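Local coordinates for GH5 (PDB 4YHE), which probably hydrolyses beta-1,4-glucosidic bonds of cellulose, as a family 5 glycoside hydrolase associated with a polysaccharide utilization locus, at residues M3-E6 / A7-F10; A42-Q45 / T46-L50; A305-E308 / F309-Y312; V345-H348 / A349-R352. One frame throughout, in Å; residues are numbered along the deposited sequence.

Contact 1: M3-E6 / A7-F10; sequences MDNE and AVQF
Asn5 swings its side-chain amide over the first turn of helix 6-13, where OD1 lies against Val8 CG2 and accepts from Val8 N at 3.0 Å. This is an N-cap. Helix-start N-H groups have no preceding turn to bond to, and asparagine suits the site because its short chain carries a carbonyl that can curl back onto one of them. The curl comes from chi1 of 75°, which sets CG between the backbone N and carbonyl carbon; the bond is nearly straight, at 169°, though the donor is tilted from the plane of the amide. Asn5 ND2 meanwhile donates to Gly288 O, which holds the amide's rotation and ties the cap to a loop. An alanine here would probably leave Val8 N without its acceptor and Gly288 O without this donor, fraying the first turn. Asn5 also accepts through its backbone O, from Gln9 N at 3.2 Å, and Glu6 O receives Phe10 N at 2.9 Å, the first rungs of the helix. Asp4 forms salt bridges with Arg325 and Arg1. Val8, a branched apolar residue on the buried side, lays CG1 against the backbone of the preceding 3-10 turn, 3.4 Å from Met3 O.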
ATOM      1  N   MET A   3      -8.848 -19.106  -8.932  1.00 24.66           N
ATOM      2  CA  MET A   3      -7.972 -18.000  -9.334  1.00 26.42           C
ATOM      3  C   MET A   3      -8.433 -17.297 -10.628  1.00 28.36           C
ATOM      4  O   MET A   3      -7.900 -16.250 -10.984  1.00 27.79           O
ATOM      5  CB  MET A   3      -6.540 -18.474  -9.506  1.00 28.00           C
ATOM      6  CG  MET A   3      -6.246 -19.236 -10.787  1.00 29.73           C
ATOM      7  SD  MET A   3      -4.498 -19.631 -10.890  1.00 34.16           S
ATOM      8  CE  MET A   3      -4.540 -21.261 -10.231  1.00 33.16           C
ATOM      9  N   ASP A   4      -9.411 -17.870 -11.331  1.00 29.23           N
ATOM     10  CA  ASP A   4      -9.935 -17.249 -12.549  1.00 29.28           C
ATOM     11  C   ASP A   4     -11.178 -16.451 -12.253  1.00 27.08           C
ATOM     12  O   ASP A   4     -11.767 -15.899 -13.176  1.00 29.28           O
ATOM     13  CB  ASP A   4     -10.245 -18.308 -13.630  1.00 31.84           C
ATOM     14  CG  ASP A   4      -9.018 -18.980 -14.148  1.00 31.83           C
ATOM     15  OD1 ASP A   4      -7.981 -18.329 -14.216  1.00 35.14           O
ATOM     16  OD2 ASP A   4      -9.061 -20.161 -14.522  1.00 35.04           O
ATOM     17  N   ASN A   5     -11.567 -16.321 -10.985  1.00 22.99           N
ATOM     18  CA  ASN A   5     -12.826 -15.698 -10.693  1.00 21.56           C
ATOM     19  C   ASN A   5     -12.828 -14.149 -10.909  1.00 21.76           C
ATOM     20  O   ASN A   5     -11.819 -13.562 -11.267  1.00 21.24           O
ATOM     21  CB  ASN A   5     -13.339 -16.110  -9.318  1.00 20.69           C
ATOM     22  CG  ASN A   5     -12.591 -15.430  -8.191  1.00 19.96           C
ATOM     23  OD1 ASN A   5     -11.713 -14.593  -8.422  1.00 20.21           O
ATOM     24  ND2 ASN A   5     -12.942 -15.780  -6.977  1.00 19.17           N
ATOM     25  N   GLU A   6     -13.992 -13.533 -10.763  1.00 23.93           N
ATOM     26  CA  GLU A   6     -14.172 -12.103 -11.036  1.00 26.45           C
ATOM     27  C   GLU A   6     -13.306 -11.248 -10.067  1.00 25.13           C
ATOM     28  O   GLU A   6     -12.692 -10.270 -10.470  1.00 22.73           O
ATOM     29  CB  GLU A   6     -15.666 -11.755 -10.939  1.00 30.87           C
ATOM     30  CG  GLU A   6     -16.044 -10.316 -11.254  1.00 39.59           C
ATOM     31  CD  GLU A   6     -17.449  -9.899 -10.761  1.00 45.83           C
ATOM     32  OE1 GLU A   6     -18.229 -10.763 -10.295  1.00 49.99           O
ATOM     33  OE2 GLU A   6     -17.776  -8.684 -10.827  1.00 46.70           O
ATOM     34  N   ALA A   7     -13.235 -11.652  -8.808  1.00 23.50           N
ATOM     35  CA  ALA A   7     -12.451 -10.923  -7.821  1.00 22.70           C
ATOM     36  C   ALA A   7     -10.979 -10.829  -8.167  1.00 22.36           C
ATOM     37  O   ALA A   7     -10.421  -9.730  -8.097  1.00 22.52           O
ATOM     38  CB  ALA A   7     -12.639 -11.524  -6.449  1.00 23.85           C
ATOM     39  N   VAL A   8     -10.345 -11.948  -8.534  1.00 20.70           N
ATOM     40  CA  VAL A   8      -8.926 -11.965  -8.830  1.00 22.00           C
ATOM     41  C   VAL A   8      -8.681 -11.191 -10.103  1.00 23.35           C
ATOM     42  O   VAL A   8      -7.657 -10.532 -10.226  1.00 21.97           O
ATOM     43  CB  VAL A   8      -8.341 -13.391  -8.928  1.00 20.42           C
ATOM     44  CG1 VAL A   8      -6.899 -13.381  -9.413  1.00 21.09           C
ATOM     45  CG2 VAL A   8      -8.440 -14.081  -7.567  1.00 20.39           C
ATOM     46  N   GLN A   9      -9.609 -11.297 -11.063  1.00 24.07           N
ATOM     47  CA  GLN A   9      -9.536 -10.475 -12.259  1.00 24.96           C
ATOM     48  C   GLN A   9      -9.491  -9.000 -11.887  1.00 22.76           C
ATOM     49  O   GLN A   9      -8.683  -8.250 -12.449  1.00 21.40           O
ATOM     50  CB  GLN A   9     -10.744 -10.706 -13.179  1.00 29.75           C
ATOM     51  CG  GLN A   9     -10.577 -11.815 -14.204  1.00 35.41           C
ATOM     52  CD  GLN A   9     -11.834 -11.957 -15.080  1.00 41.15           C
ATOM     53  OE1 GLN A   9     -12.584 -12.930 -14.952  1.00 50.29           O
ATOM     54  NE2 GLN A   9     -12.094 -10.964 -15.921  1.00 41.27           N
ATOM     55  N   PHE A  10     -10.344  -8.602 -10.948  1.00 21.95           N
ATOM     56  CA  PHE A  10     -10.374  -7.204 -10.475  1.00 23.25           C
ATOM     57  C   PHE A  10      -9.036  -6.773  -9.854  1.00 22.39           C
ATOM     58  O   PHE A  10      -8.470  -5.749 -10.263  1.00 21.29           O
ATOM     59  CB  PHE A  10     -11.494  -6.922  -9.488  1.00 22.48           C
ATOM     60  CG  PHE A  10     -11.505  -5.503  -9.032  1.00 22.80           C
ATOM     61  CD1 PHE A  10     -12.006  -4.504  -9.868  1.00 24.43           C
ATOM     62  CD2 PHE A  10     -10.935  -5.133  -7.812  1.00 23.13           C
ATOM     63  CE1 PHE A  10     -11.984  -3.170  -9.470  1.00 24.98           C
ATOM     64  CE2 PHE A  10     -10.907  -3.798  -7.406  1.00 23.39           C
ATOM     65  CZ  PHE A  10     -11.420  -2.820  -8.231  1.00 24.23           C
TER

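Contact 2: A42-Q45 / T46-L50; sequences ATQQ and TFNGL
Thr43 and Thr46 bracket the start of helix 44-53 as a capping box, their side chains crossing at about a right angle. The strong arm of the box runs from Thr43 N to Thr46 OG1, 3.0 Å long and almost perfectly straight at 177°. Thr46 can offer this oxygen because chi1 of -52° puts OG1 beside its own backbone N, facing back down the helix. Thr43, at the N-cap, contributes a weak bond from Gln45 N to its OG1, and its backbone O takes another weak one from Thr46 N. Threonine suits both places: a hydroxyl on a short branch can accept from a nearby N-H and still bond to a further partner. Gln44, the first residue after the cap, folds back at chi2 so that NE2 reaches Asn48 OD1, one turn on, at 3.2 Å. The acceptor lies in the amide plane of Gln44, whereas the donor stands above the carbonyl plane of Asn48, the two amides being 38° apart. In the backbone, Asn48 N bonds to Gln44 O, and Gly49 N to Gln45 O, as regular helix rungs.

In the next shell, Thr46 OG1 is bonded to His348 O and Thr43 OG1 to Ala349 O, while Gln44 NE2 also meets Met90 O on helix 78-93. Phe47 supplies the apolar side of this turn, its ring packing against Met90 and Ala91 of that helix and Val58 of a barrel strand; its CE2 lies 4.1 Å from Ala42 CB.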
ATOM      1  N   ALA A  42      -1.441  17.952  -5.505  1.00 16.65           N
ATOM      2  CA  ALA A  42      -1.642  17.235  -6.757  1.00 16.43           C
ATOM      3  C   ALA A  42      -2.614  17.988  -7.645  1.00 17.62           C
ATOM      4  O   ALA A  42      -3.466  18.732  -7.164  1.00 17.23           O
ATOM      5  CB  ALA A  42      -2.107  15.822  -6.489  1.00 16.51           C
ATOM      6  N   THR A  43      -2.471  17.801  -8.955  1.00 18.10           N
ATOM      7  CA  THR A  43      -3.346  18.432  -9.913  1.00 18.49           C
ATOM      8  C   THR A  43      -3.854  17.379 -10.876  1.00 19.01           C
ATOM      9  O   THR A  43      -3.448  16.233 -10.820  1.00 18.75           O
ATOM     10  CB  THR A  43      -2.595  19.517 -10.740  1.00 18.77           C
ATOM     11  OG1 THR A  43      -1.570  18.940 -11.589  1.00 18.19           O
ATOM     12  CG2 THR A  43      -1.985  20.536  -9.829  1.00 20.27           C
ATOM     13  N   GLN A  44      -4.761  17.750 -11.763  1.00 18.85           N
ATOM     14  CA  GLN A  44      -5.159  16.797 -12.816  1.00 18.74           C
ATOM     15  C   GLN A  44      -3.990  16.268 -13.604  1.00 18.95           C
ATOM     16  O   GLN A  44      -3.997  15.114 -14.023  1.00 21.57           O
ATOM     17  CB  GLN A  44      -6.132  17.448 -13.810  1.00 19.87           C
ATOM     18  CG  GLN A  44      -6.810  16.453 -14.755  1.00 19.73           C
ATOM     19  CD  GLN A  44      -7.615  15.381 -14.025  1.00 20.18           C
ATOM     20  OE1 GLN A  44      -8.528  15.679 -13.253  1.00 20.76           O
ATOM     21  NE2 GLN A  44      -7.276  14.115 -14.275  1.00 21.28           N
ATOM     22  N   GLN A  45      -3.012  17.127 -13.867  1.00 19.25           N
ATOM     23  CA  GLN A  45      -1.832  16.764 -14.635  1.00 20.31           C
ATOM     24  C   GLN A  45      -1.045  15.635 -13.934  1.00 19.07           C
ATOM     25  O   GLN A  45      -0.444  14.784 -14.591  1.00 17.82           O
ATOM     26  CB  GLN A  45      -0.947  18.000 -14.874  1.00 22.02           C
ATOM     27  CG  GLN A  45      -1.527  19.041 -15.859  1.00 26.10           C
ATOM     28  CD  GLN A  45      -2.858  19.670 -15.415  1.00 30.10           C
ATOM     29  OE1 GLN A  45      -2.974  20.317 -14.335  1.00 28.31           O
ATOM     30  NE2 GLN A  45      -3.892  19.484 -16.253  1.00 31.98           N
ATOM     31  N   THR A  46      -1.044  15.627 -12.597  1.00 17.84           N
ATOM     32  CA  THR A  46      -0.444  14.528 -11.864  1.00 17.02           C
ATOM     33  C   THR A  46      -1.010  13.190 -12.324  1.00 16.91           C
ATOM     34  O   THR A  46      -0.261  12.297 -12.743  1.00 18.02           O
ATOM     35  CB  THR A  46      -0.680  14.637 -10.343  1.00 17.02           C
ATOM     36  OG1 THR A  46      -0.285  15.937  -9.885  1.00 16.14           O
ATOM     37  CG2 THR A  46       0.115  13.578  -9.604  1.00 17.27           C
ATOM     38  N   PHE A  47      -2.329  13.067 -12.276  1.00 16.65           N
ATOM     39  CA  PHE A  47      -2.999  11.813 -12.580  1.00 16.81           C
ATOM     40  C   PHE A  47      -2.938  11.484 -14.068  1.00 17.88           C
ATOM     41  O   PHE A  47      -2.812  10.313 -14.435  1.00 16.82           O
ATOM     42  CB  PHE A  47      -4.424  11.851 -12.063  1.00 16.67           C
ATOM     43  CG  PHE A  47      -4.486  12.023 -10.573  1.00 16.39           C
ATOM     44  CD1 PHE A  47      -4.294  10.938  -9.739  1.00 15.45           C
ATOM     45  CD2 PHE A  47      -4.682  13.264 -10.019  1.00 16.37           C
ATOM     46  CE1 PHE A  47      -4.310  11.093  -8.364  1.00 16.20           C
ATOM     47  CE2 PHE A  47      -4.691  13.434  -8.644  1.00 17.33           C
ATOM     48  CZ  PHE A  47      -4.516  12.350  -7.819  1.00 15.90           C
ATOM     49  N   ASN A  48      -2.970  12.506 -14.909  1.00 16.95           N
ATOM     50  CA  ASN A  48      -2.751  12.292 -16.353  1.00 18.61           C
ATOM     51  C   ASN A  48      -1.368  11.672 -16.630  1.00 18.51           C
ATOM     52  O   ASN A  48      -1.212  10.757 -17.460  1.00 18.53           O
ATOM     53  CB  ASN A  48      -2.885  13.640 -17.104  1.00 19.37           C
ATOM     54  CG  ASN A  48      -4.317  14.187 -17.109  1.00 19.80           C
ATOM     55  OD1 ASN A  48      -5.272  13.528 -16.706  1.00 19.19           O
ATOM     56  ND2 ASN A  48      -4.466  15.399 -17.615  1.00 21.60           N
ATOM     57  N   GLY A  49      -0.364  12.172 -15.917  1.00 18.37           N
ATOM     58  CA  GLY A  49       0.996  11.664 -16.010  1.00 19.09           C
ATOM     59  C   GLY A  49       1.065  10.195 -15.668  1.00 18.45           C
ATOM     60  O   GLY A  49       1.720   9.424 -16.367  1.00 20.00           O
ATOM     61  N   LEU A  50       0.369   9.801 -14.599  1.00 17.80           N
ATOM     62  CA  LEU A  50       0.367   8.414 -14.179  1.00 17.92           C
ATOM     63  C   LEU A  50      -0.238   7.504 -15.275  1.00 17.71           C
ATOM     64  O   LEU A  50       0.337   6.488 -15.611  1.00 18.23           O
ATOM     65  CB  LEU A  50      -0.419   8.236 -12.893  1.00 16.90           C
ATOM     66  CG  LEU A  50       0.083   9.091 -11.711  1.00 16.78           C
ATOM     67  CD1 LEU A  50      -0.767   8.762 -10.501  1.00 16.58           C
ATOM     68  CD2 LEU A  50       1.543   8.824 -11.435  1.00 17.37           C
TER

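Contact 3: A305-E308 / F309-Y312; sequences ADEE and FRLY
The guanidinium of Arg310 meets Glu307 OE2 at its edge, exactly in plane, with NH1 2.9 Å from that oxygen. The bond is fairly straight, at 161°, and uses the syn lone pair of OE2, although the carboxylate is turned 59° from the guanidinium. The ring of Phe309 is likewise met at its edge by backbone carbonyls: Ala305 O lies 3.4 Å from CD2, and Asp306 O is also near the ring plane.

The Glu307-Arg310 pair is an i to i+3 salt bridge along helix 304-323, with both side chains side by side and pointing the same way. Glu307 bends at chi2 (69°) to bring its carboxylate alongside the extended arginine chain, where Arg310 CD lies 3.5 Å from Glu307 OE2. The pair can be buried because the opposite charges meet and other polar atoms have partners: Glu307 OE1 accepts from Arg301 N, and Arg310 NE donates to Ala298 O. An alanine in place of Glu307 would probably leave the Arg310 charge without its mate and Arg301 N without this acceptor.

The backbone keeps the helix rhythm, Leu311 N reaching Glu307 O at 3.1 Å and Tyr312 N reaching Glu308 O at 2.9 Å.

This helix joins strand 291-296 to strand 327-332 in a beta-alpha-beta unit of the TIM barrel. Leu311 packs on Ala360 and Ala363 of helix 357-369, Phe309 on Tyr248 of helix 246-249, and Tyr312 on Ile380 and Tyr381 of helix 377-382, its hydroxyl bonded to Glu270.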
ATOM      1  N   ALA A 305      25.692   1.947 -12.202  1.00 24.14           N
ATOM      2  CA  ALA A 305      25.810   0.508 -12.093  1.00 22.50           C
ATOM      3  C   ALA A 305      24.887   0.016 -10.967  1.00 20.37           C
ATOM      4  O   ALA A 305      24.172  -0.979 -11.136  1.00 18.30           O
ATOM      5  CB  ALA A 305      27.263   0.093 -11.846  1.00 22.26           C
ATOM      6  N   ASP A 306      24.888   0.713  -9.825  1.00 19.70           N
ATOM      7  CA  ASP A 306      23.924   0.362  -8.756  1.00 19.17           C
ATOM      8  C   ASP A 306      22.447   0.503  -9.183  1.00 17.55           C
ATOM      9  O   ASP A 306      21.599  -0.367  -8.877  1.00 16.40           O
ATOM     10  CB  ASP A 306      24.145   1.171  -7.464  1.00 19.26           C
ATOM     11  CG  ASP A 306      25.436   0.806  -6.731  1.00 20.01           C
ATOM     12  OD1 ASP A 306      26.107  -0.186  -7.069  1.00 20.74           O
ATOM     13  OD2 ASP A 306      25.741   1.505  -5.750  1.00 19.53           O
ATOM     14  N   GLU A 307      22.149   1.575  -9.900  1.00 17.64           N
ATOM     15  CA  GLU A 307      20.801   1.784 -10.404  1.00 18.90           C
ATOM     16  C   GLU A 307      20.356   0.620 -11.277  1.00 18.65           C
ATOM     17  O   GLU A 307      19.201   0.265 -11.241  1.00 16.10           O
ATOM     18  CB  GLU A 307      20.656   3.135 -11.136  1.00 18.08           C
ATOM     19  CG  GLU A 307      19.206   3.526 -11.484  1.00 18.99           C
ATOM     20  CD  GLU A 307      18.327   3.882 -10.276  1.00 18.29           C
ATOM     21  OE1 GLU A 307      18.808   3.783  -9.116  1.00 17.72           O
ATOM     22  OE2 GLU A 307      17.148   4.271 -10.493  1.00 18.03           O
ATOM     23  N   GLU A 308      21.270  -0.004 -12.023  1.00 19.15           N
ATOM     24  CA  GLU A 308      20.853  -1.154 -12.846  1.00 20.17           C
ATOM     25  C   GLU A 308      20.327  -2.308 -11.995  1.00 20.33           C
ATOM     26  O   GLU A 308      19.391  -3.022 -12.403  1.00 18.54           O
ATOM     27  CB  GLU A 308      21.978  -1.628 -13.776  1.00 22.62           C
ATOM     28  CG  GLU A 308      22.280  -0.674 -14.948  1.00 23.95           C
ATOM     29  CD  GLU A 308      21.088  -0.420 -15.851  1.00 24.72           C
ATOM     30  OE1 GLU A 308      20.438  -1.375 -16.259  1.00 25.18           O
ATOM     31  OE2 GLU A 308      20.799   0.741 -16.158  1.00 31.21           O
ATOM     32  N   PHE A 309      20.899  -2.482 -10.795  1.00 19.17           N
ATOM     33  CA  PHE A 309      20.381  -3.480  -9.883  1.00 18.74           C
ATOM     34  C   PHE A 309      18.974  -3.191  -9.369  1.00 17.52           C
ATOM     35  O   PHE A 309      18.207  -4.104  -9.230  1.00 17.77           O
ATOM     36  CB  PHE A 309      21.327  -3.700  -8.713  1.00 18.98           C
ATOM     37  CG  PHE A 309      22.499  -4.553  -9.076  1.00 19.01           C
ATOM     38  CD1 PHE A 309      22.403  -5.929  -9.040  1.00 19.39           C
ATOM     39  CD2 PHE A 309      23.686  -3.967  -9.508  1.00 19.53           C
ATOM     40  CE1 PHE A 309      23.493  -6.724  -9.400  1.00 19.30           C
ATOM     41  CE2 PHE A 309      24.764  -4.746  -9.860  1.00 18.36           C
ATOM     42  CZ  PHE A 309      24.662  -6.124  -9.822  1.00 18.69           C
ATOM     43  N   ARG A 310      18.670  -1.928  -9.072  1.00 17.83           N
ATOM     44  CA  ARG A 310      17.321  -1.497  -8.733  1.00 16.47           C
ATOM     45  C   ARG A 310      16.299  -1.803  -9.864  1.00 16.99           C
ATOM     46  O   ARG A 310      15.197  -2.291  -9.615  1.00 15.42           O
ATOM     47  CB  ARG A 310      17.347  -0.006  -8.371  1.00 16.99           C
ATOM     48  CG  ARG A 310      15.988   0.545  -7.930  1.00 16.35           C
ATOM     49  CD  ARG A 310      15.916   2.037  -8.153  1.00 15.75           C
ATOM     50  NE  ARG A 310      14.788   2.675  -7.516  1.00 15.58           N
ATOM     51  CZ  ARG A 310      14.356   3.917  -7.752  1.00 14.53           C
ATOM     52  NH1 ARG A 310      14.905   4.679  -8.670  1.00 13.96           N
ATOM     53  NH2 ARG A 310      13.325   4.380  -7.090  1.00 15.14           N
ATOM     54  N   LEU A 311      16.683  -1.549 -11.104  1.00 16.91           N
ATOM     55  CA  LEU A 311      15.814  -1.833 -12.240  1.00 18.44           C
ATOM     56  C   LEU A 311      15.604  -3.331 -12.397  1.00 17.43           C
ATOM     57  O   LEU A 311      14.486  -3.754 -12.639  1.00 16.31           O
ATOM     58  CB  LEU A 311      16.357  -1.219 -13.540  1.00 18.66           C
ATOM     59  CG  LEU A 311      16.582   0.280 -13.569  1.00 20.81           C
ATOM     60  CD1 LEU A 311      16.957   0.770 -14.976  1.00 21.62           C
ATOM     61  CD2 LEU A 311      15.327   1.015 -13.132  1.00 20.77           C
ATOM     62  N   TYR A 312      16.678  -4.108 -12.229  1.00 17.34           N
ATOM     63  CA  TYR A 312      16.618  -5.575 -12.199  1.00 17.21           C
ATOM     64  C   TYR A 312      15.670  -6.054 -11.120  1.00 16.37           C
ATOM     65  O   TYR A 312      14.825  -6.875 -11.357  1.00 15.62           O
ATOM     66  CB  TYR A 312      18.015  -6.195 -11.993  1.00 17.58           C
ATOM     67  CG  TYR A 312      17.982  -7.675 -11.758  1.00 17.81           C
ATOM     68  CD1 TYR A 312      17.654  -8.556 -12.801  1.00 17.93           C
ATOM     69  CD2 TYR A 312      18.271  -8.221 -10.507  1.00 16.99           C
ATOM     70  CE1 TYR A 312      17.593  -9.912 -12.595  1.00 17.95           C
ATOM     71  CE2 TYR A 312      18.244  -9.589 -10.304  1.00 18.06           C
ATOM     72  CZ  TYR A 312      17.898 -10.432 -11.358  1.00 18.18           C
ATOM     73  OH  TYR A 312      17.844 -11.778 -11.204  1.00 19.79           O
TER

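Contact 4: V345-H348 / A349-R352; sequences VIDH and ATGR
Asp347 and Thr350 slant across each other, with Thr350 OG1 3.2 Å from Asp347 CB, while the carboxylate reaches past to the backbone. In Asp347 a chi1 of -174° places CG opposite the backbone nitrogen, which carries OD1 into the bend of the chain. There OD1 accepts twice, from Ala349 N at 2.9 Å and Thr350 N at 3.0 Å; both donors come on its anti side, from opposite faces of the carboxylate plane. Aspartate is apt here, since one short side chain satisfies two N-H groups that the bend turns inward. The bond to Ala349 N makes an Asx turn, within a tight reversal in the loop between strand 327-332 and helix 357-369, closed by Asp347 N to Arg352 O at 2.8 Å and by Gly351 N to Asp347 O at 2.9 Å. Gly351 has a positive phi of 76°, which residues with a CB adopt less easily, and Ile346 CG2 rests 3.6 Å from its carbonyl carbon. Just before the glycine, Thr350 forms an ST turn, its OG1 accepting from Arg352 N. The His348 ring is held by other parts of the fold, ND1 bonded to Gln23 OE1 and NE2 to Asp332 OD1, and sits edge-to-face with Trp18. Over one face of the Arg352 guanidinium, offset toward the rim, stands Thr350 CB, 4.0 Å above the plane.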
ATOM      1  N   VAL A 345       9.755   9.282  -8.139  1.00 15.48           N
ATOM      2  CA  VAL A 345      10.004   9.095  -9.590  1.00 16.45           C
ATOM      3  C   VAL A 345       9.127   9.981 -10.495  1.00 17.65           C
ATOM      4  O   VAL A 345       9.515  10.219 -11.649  1.00 18.51           O
ATOM      5  CB  VAL A 345       9.859   7.615 -10.036  1.00 15.60           C
ATOM      6  CG1 VAL A 345      10.875   6.725  -9.323  1.00 16.53           C
ATOM      7  CG2 VAL A 345       8.445   7.104  -9.838  1.00 15.68           C
ATOM      8  N   ILE A 346       7.961  10.408  -9.992  1.00 17.61           N
ATOM      9  CA  ILE A 346       7.067  11.337 -10.666  1.00 17.53           C
ATOM     10  C   ILE A 346       6.702  12.491  -9.762  1.00 18.06           C
ATOM     11  O   ILE A 346       6.360  12.287  -8.589  1.00 16.26           O
ATOM     12  CB  ILE A 346       5.796  10.624 -11.159  1.00 17.21           C
ATOM     13  CG1 ILE A 346       6.146   9.736 -12.349  1.00 16.43           C
ATOM     14  CG2 ILE A 346       4.693  11.601 -11.564  1.00 17.31           C
ATOM     15  CD1 ILE A 346       5.051   8.786 -12.754  1.00 16.80           C
ATOM     16  N   ASP A 347       6.779  13.707 -10.317  1.00 16.90           N
ATOM     17  CA  ASP A 347       6.445  14.925  -9.581  1.00 17.16           C
ATOM     18  C   ASP A 347       4.965  14.950  -9.172  1.00 16.22           C
ATOM     19  O   ASP A 347       4.073  14.776  -9.995  1.00 14.84           O
ATOM     20  CB  ASP A 347       6.835  16.177 -10.403  1.00 17.38           C
ATOM     21  CG  ASP A 347       6.644  17.475  -9.624  1.00 18.34           C
ATOM     22  OD1 ASP A 347       5.495  17.898  -9.410  1.00 19.11           O
ATOM     23  OD2 ASP A 347       7.664  18.074  -9.255  1.00 19.86           O
ATOM     24  N   HIS A 348       4.702  15.165  -7.880  1.00 14.53           N
ATOM     25  CA  HIS A 348       3.345  15.059  -7.376  1.00 15.35           C
ATOM     26  C   HIS A 348       2.401  16.164  -7.853  1.00 14.73           C
ATOM     27  O   HIS A 348       1.198  15.969  -7.811  1.00 15.34           O
ATOM     28  CB  HIS A 348       3.345  14.974  -5.830  1.00 14.96           C
ATOM     29  CG  HIS A 348       3.931  13.705  -5.300  1.00 14.81           C
ATOM     30  ND1 HIS A 348       3.659  13.239  -4.035  1.00 15.39           N
ATOM     31  CD2 HIS A 348       4.781  12.812  -5.856  1.00 15.44           C
ATOM     32  CE1 HIS A 348       4.317  12.111  -3.834  1.00 16.40           C
ATOM     33  NE2 HIS A 348       5.002  11.827  -4.929  1.00 16.36           N
ATOM     34  N   ALA A 349       2.927  17.315  -8.297  1.00 15.38           N
ATOM     35  CA  ALA A 349       2.081  18.373  -8.824  1.00 16.24           C
ATOM     36  C   ALA A 349       1.976  18.416 -10.355  1.00 17.51           C
ATOM     37  O   ALA A 349       0.948  18.856 -10.879  1.00 16.90           O
ATOM     38  CB  ALA A 349       2.514  19.733  -8.312  1.00 16.81           C
ATOM     39  N   THR A 350       3.030  18.000 -11.042  1.00 18.16           N
ATOM     40  CA  THR A 350       3.097  18.144 -12.509  1.00 19.61           C
ATOM     41  C   THR A 350       2.880  16.844 -13.260  1.00 19.25           C
ATOM     42  O   THR A 350       2.532  16.884 -14.429  1.00 19.17           O
ATOM     43  CB  THR A 350       4.442  18.734 -12.990  1.00 19.11           C
ATOM     44  OG1 THR A 350       5.485  17.766 -12.821  1.00 18.62           O
ATOM     45  CG2 THR A 350       4.813  19.999 -12.262  1.00 20.73           C
ATOM     46  N   GLY A 351       3.105  15.693 -12.614  1.00 19.36           N
ATOM     47  CA  GLY A 351       3.018  14.403 -13.293  1.00 19.66           C
ATOM     48  C   GLY A 351       4.202  14.080 -14.197  1.00 20.06           C
ATOM     49  O   GLY A 351       4.190  13.077 -14.909  1.00 21.24           O
ATOM     50  N   ARG A 352       5.226  14.907 -14.177  1.00 20.07           N
ATOM     51  CA  ARG A 352       6.414  14.659 -14.969  1.00 22.89           C
ATOM     52  C   ARG A 352       7.400  13.779 -14.233  1.00 21.78           C
ATOM     53  O   ARG A 352       7.461  13.796 -13.000  1.00 17.64           O
ATOM     54  CB  ARG A 352       7.070  15.987 -15.325  1.00 25.64           C
ATOM     55  CG  ARG A 352       6.189  16.754 -16.301  1.00 29.89           C
ATOM     56  CD  ARG A 352       7.009  17.719 -17.113  1.00 36.34           C
ATOM     57  NE  ARG A 352       6.842  19.035 -16.551  1.00 41.43           N
ATOM     58  CZ  ARG A 352       5.827  19.846 -16.832  1.00 44.21           C
ATOM     59  NH1 ARG A 352       4.882  19.489 -17.709  1.00 46.92           N
ATOM     60  NH2 ARG A 352       5.769  21.024 -16.234  1.00 40.90           N
TER

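How the contacts relate
Contacts 1 and 2 both cap a helix start, the first with an asparagine amide and the second with paired threonine hydroxyls. Contact 3 lies within a helix, is the most buried of the four, and relies on a charged pair; contact 4 is a helix-free loop held by a carboxylate gripping backbone N-H groups. Contacts 1, 2 and 4 are each partly buried. Contacts 2 and 4 have centres about 7 Å apart and are joined by two hydroxyl-carbonyl bonds, from the threonines of one to the backbone of the other. Contact 3 brushes contact 4 through Arg310 and Val345, while contact 1 stands apart, its nearest atoms about 16 Å from contact 2.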